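Local coordinates for uncharacterized ACR, COG1565 superfamily (Burkholderia thailandensis, PDB 4F3N), which is of unknown function but has the fold of an S-adenosylmethionine-dependent methyltransferase and may, like its family, methylate protein arginines, at residues A[280-283]-A[284-288]; A[363-366]-A[367-370]. One frame throughout, in Å; residues are numbered along the deposited sequence.

Both contacts are local, each made between successive turns of one helix, and the two helices lie apart in the fold; the centres of the two contacts are about 25 Å apart. Contact 1 belongs to helix 276-288, whose inner side packs on strands 293-298 and 407-414 while its outer side is exposed. Contact 2 takes in the short helix 363-369, which directly follows edge strand 356-362 of the same mixed sheet and touches helices 118-136 and 384-398. In contact 1 the inward chemistry is aromatic and aliphatic, with a threonine hydroxyl turned back on the exposed side. Contact 2 joins a buried glutamine-leucine pair to a partly exposed arginine-asparagine pair.

Contact 1: residues A[280-283]-A[284-288]; sequences AFVR and TVCAM
Phe281 and Val285, one turn apart on helix 276-288, meet by a CH-pi contact on the side of the helix that faces the central sheet of the methyltransferase fold. CG2 of Val285 sits over one face of the Phe281 ring, 3.9 Å from the ring centroid and 15° off the normal. The ring reaches this place because its CG stands anti to the backbone N (chi1 177°), which swings it along the helix toward the following turn. On the neighbouring flank Val282 CG1 touches Cys286 SG at 4.1 Å. Beneath these side chains run regular i to i+4 backbone bonds, among them Val285 N to Phe281 O at 2.9 Å. Farther out, Phe144 meets the Phe281 ring with the planes inclined at about 55°, and Phe296 also touches it; Phe412 of strand 407-414 packs on both Val282 and Cys286. Asn214, which binds S-adenosylhomocysteine, has its side chain about 10 Å from that of Phe281. On the exposed side, the hydroxyl of Thr284 turns back to its own helix, so that Ala280 O accepts two bonds, from Thr284 N at 3.0 Å and Thr284 OG1 at 2.9 Å, arriving from opposite faces of the carbonyl plane.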
loop_
_atom_site.group_PDB
_atom_site.type_symbol
_atom_site.label_atom_id
_atom_site.label_comp_id
_atom_site.label_asym_id
_atom_site.label_seq_id
_atom_site.Cartn_x
_atom_site.Cartn_y
_atom_site.Cartn_z
ATOM N N ALA A 280 -2.122 11.313 5.827
ATOM C CA ALA A 280 -2.800 11.361 7.107
ATOM C C ALA A 280 -2.466 10.109 7.860
ATOM O O ALA A 280 -2.182 10.156 9.062
ATOM C CB ALA A 280 -4.307 11.456 6.912
ATOM N N PHE A 281 -2.474 8.985 7.135
ATOM C CA PHE A 281 -2.166 7.674 7.756
ATOM C C PHE A 281 -0.749 7.574 8.273
ATOM O O PHE A 281 -0.528 7.155 9.405
ATOM C CB PHE A 281 -2.432 6.570 6.740
ATOM C CG PHE A 281 -2.094 5.180 7.227
ATOM C CD1 PHE A 281 -2.905 4.534 8.148
ATOM C CD2 PHE A 281 -0.982 4.523 6.758
ATOM C CE1 PHE A 281 -2.582 3.266 8.614
ATOM C CE2 PHE A 281 -0.683 3.222 7.200
ATOM C CZ PHE A 281 -1.476 2.611 8.121
ATOM N N VAL A 282 0.219 7.992 7.468
ATOM C CA VAL A 282 1.615 7.962 7.882
ATOM C C VAL A 282 1.870 8.909 9.059
ATOM O O VAL A 282 2.567 8.548 10.008
ATOM C CB VAL A 282 2.553 8.208 6.706
ATOM C CG1 VAL A 282 4.045 8.386 7.141
ATOM C CG2 VAL A 282 2.403 7.044 5.731
ATOM N N ARG A 283 1.234 10.087 9.052
ATOM C CA ARG A 283 1.350 10.955 10.213
ATOM C C ARG A 283 0.858 10.243 11.451
ATOM O O ARG A 283 1.494 10.354 12.489
ATOM C CB ARG A 283 0.573 12.249 10.013
ATOM C CG ARG A 283 1.198 13.158 8.975
ATOM C CD ARG A 283 0.366 14.420 8.845
ATOM N NE ARG A 283 0.979 15.398 7.956
ATOM C CZ ARG A 283 0.349 16.441 7.420
ATOM N NH1 ARG A 283 -0.940 16.676 7.671
ATOM N NH2 ARG A 283 1.024 17.288 6.650
ATOM N N THR A 284 -0.295 9.586 11.356
ATOM C CA THR A 284 -0.917 8.941 12.510
ATOM C C THR A 284 -0.023 7.816 13.018
ATOM O O THR A 284 0.177 7.675 14.204
ATOM C CB THR A 284 -2.329 8.411 12.164
ATOM O OG1 THR A 284 -3.160 9.534 11.756
ATOM C CG2 THR A 284 -2.932 7.663 13.302
ATOM N N VAL A 285 0.497 7.005 12.105
ATOM C CA VAL A 285 1.428 5.927 12.500
ATOM C C VAL A 285 2.688 6.425 13.190
ATOM O O VAL A 285 3.123 5.880 14.214
ATOM C CB VAL A 285 1.798 5.071 11.271
ATOM C CG1 VAL A 285 2.886 4.034 11.631
ATOM C CG2 VAL A 285 0.526 4.432 10.717
ATOM N N CYS A 286 3.276 7.474 12.653
ATOM C CA CYS A 286 4.541 7.973 13.148
ATOM C C CYS A 286 4.342 8.735 14.470
ATOM O O CYS A 286 5.234 8.753 15.315
ATOM C CB CYS A 286 5.263 8.810 12.096
ATOM S SG CYS A 286 5.947 7.808 10.760
ATOM N N ALA A 287 3.156 9.294 14.673
ATOM C CA ALA A 287 2.862 9.932 15.954
ATOM C C ALA A 287 2.602 8.853 17.025
ATOM O O ALA A 287 2.934 9.025 18.215
ATOM C CB ALA A 287 1.688 10.883 15.825
ATOM N N MET A 288 2.013 7.753 16.606
ATOM C CA MET A 288 1.738 6.587 17.469
ATOM C C MET A 288 2.997 5.863 17.894
ATOM O O MET A 288 3.107 5.391 19.017
ATOM C CB MET A 288 0.817 5.610 16.705
ATOM C CG MET A 288 0.661 4.224 17.319
ATOM S SD MET A 288 0.017 3.007 16.169
ATOM C CE MET A 288 1.487 2.693 15.193
#

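Contact 2: residues A[363-366]-A[367-370]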
loop_
_atom_site.group_PDB
_atom_site.type_symbol
_atom_site.label_atom_id
_atom_site.label_comp_id
_atom_site.label_asym_id
_atom_site.label_seq_id
_atom_site.Cartn_x
_atom_site.Cartn_y
_atom_site.Cartn_z
ATOM N N GLN A 363 12.968 -1.696 -3.695
ATOM C CA GLN A 363 12.822 -3.052 -3.151
ATOM C C GLN A 363 14.001 -3.941 -3.508
ATOM O O GLN A 363 14.448 -4.729 -2.692
ATOM C CB GLN A 363 11.536 -3.697 -3.713
ATOM C CG GLN A 363 11.364 -5.136 -3.265
ATOM C CD GLN A 363 9.955 -5.634 -3.488
ATOM O OE1 GLN A 363 9.045 -5.260 -2.760
ATOM N NE2 GLN A 363 9.766 -6.500 -4.504
ATOM N N ALA A 364 14.501 -3.846 -4.734
ATOM C CA ALA A 364 15.684 -4.650 -5.108
ATOM C C ALA A 364 16.865 -4.405 -4.178
ATOM O O ALA A 364 17.464 -5.340 -3.642
ATOM C CB ALA A 364 16.121 -4.386 -6.543
ATOM N N ARG A 365 17.180 -3.139 -3.957
ATOM C CA ARG A 365 18.340 -2.788 -3.165
ATOM C C ARG A 365 18.101 -3.206 -1.719
ATOM O O ARG A 365 18.991 -3.731 -1.075
ATOM C CB ARG A 365 18.556 -1.293 -3.263
ATOM C CG ARG A 365 19.762 -0.759 -2.548
ATOM C CD ARG A 365 21.026 -1.168 -3.254
ATOM N NE ARG A 365 21.496 -2.443 -2.797
ATOM C CZ ARG A 365 22.650 -2.980 -3.174
ATOM N NH1 ARG A 365 22.992 -4.167 -2.698
ATOM N NH2 ARG A 365 23.442 -2.343 -4.053
ATOM N N PHE A 366 16.883 -3.019 -1.213
ATOM C CA PHE A 366 16.551 -3.372 0.173
ATOM C C PHE A 366 16.713 -4.896 0.385
ATOM O O PHE A 366 17.363 -5.341 1.337
ATOM C CB PHE A 366 15.118 -2.916 0.469
ATOM C CG PHE A 366 14.620 -3.235 1.860
ATOM C CD1 PHE A 366 14.797 -2.326 2.913
ATOM C CD2 PHE A 366 13.930 -4.402 2.100
ATOM C CE1 PHE A 366 14.266 -2.588 4.182
ATOM C CE2 PHE A 366 13.417 -4.655 3.357
ATOM C CZ PHE A 366 13.581 -3.746 4.397
ATOM N N LEU A 367 16.139 -5.670 -0.542
ATOM C CA LEU A 367 16.150 -7.141 -0.453
ATOM C C LEU A 367 17.566 -7.681 -0.661
ATOM O O LEU A 367 17.989 -8.605 0.046
ATOM C CB LEU A 367 15.164 -7.778 -1.422
ATOM C CG LEU A 367 13.681 -7.563 -1.128
ATOM C CD1 LEU A 367 12.767 -8.238 -2.157
ATOM C CD2 LEU A 367 13.315 -8.076 0.285
ATOM N N LEU A 368 18.289 -7.130 -1.612
ATOM C CA LEU A 368 19.693 -7.502 -1.768
ATOM C C LEU A 368 20.516 -7.231 -0.478
ATOM O O LEU A 368 21.270 -8.092 -0.011
ATOM C CB LEU A 368 20.316 -6.749 -2.934
ATOM C CG LEU A 368 19.909 -7.283 -4.292
ATOM C CD1 LEU A 368 20.315 -6.235 -5.350
ATOM C CD2 LEU A 368 20.547 -8.652 -4.540
ATOM N N ASN A 369 20.390 -6.018 0.045
ATOM C CA ASN A 369 21.075 -5.633 1.278
ATOM C C ASN A 369 20.743 -6.521 2.464
ATOM O O ASN A 369 21.630 -6.861 3.289
ATOM C CB ASN A 369 20.768 -4.186 1.596
ATOM C CG ASN A 369 21.475 -3.187 0.689
ATOM O OD1 ASN A 369 22.407 -3.534 -0.078
ATOM N ND2 ASN A 369 21.061 -1.908 0.777
ATOM N N ALA A 370 19.493 -6.953 2.509
ATOM C CA ALA A 370 18.951 -7.771 3.567
ATOM C C ALA A 370 19.296 -9.251 3.393
ATOM O O ALA A 370 19.026 -10.072 4.291
ATOM C CB ALA A 370 17.428 -7.561 3.634
#
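Gln363 and Leu367 pack along one flank of helix 363-369, lying side by side and pointing the same way, with Gln363 CG 3.6 Å from Leu367 CD1. The aliphatic part of the glutamine thus packs on the leucine, while its buried amide is held farther out, NE2 donating to the carbonyl O of Leu397. Leu367 also turns its other methyl to the preceding residue, CD2 lying 4.1 Å from Phe366 CD2.

The polar side-chain pairing is on another flank. Arg365 bends at chi2 (71°) and chi3 (-88°), and these bends carry its guanidinium to Asn369, the guanidinium and amide planes only 20° apart. Asn369 OD1 lies 2.8 Å from Arg365 NH1 and 3.1 Å from Arg365 NE. The amide nitrogen ND2 is committed elsewhere, to the carbonyl oxygens of Arg425 and Ala422, which fixes the rotation of the amide and leaves OD1 turned to the arginine. Leu368 crosses Arg365 at about a right angle, its CB 3.7 Å from NH1.

The main chain contributes four successive i to i+4 hydrogen bonds, from Leu367 N to Gln363 O through to Ala370 N to Phe366 O.

The Gln363 side chain is about 6 Å from that of Asn214 and about 8 Å from that of Thr113, both S-adenosylhomocysteine-binding, so this helix end lies near the cofactor site. The helix continues from edge strand 356-362. Phe366 stacks edge-to-face with Phe423 and reaches Phe295 of strand 293-298, Leu367 touches Thr124 of helix 118-136 and Leu397 and Ile398 of helix 384-398, and Gln363 rests on Phe121 and Ile297.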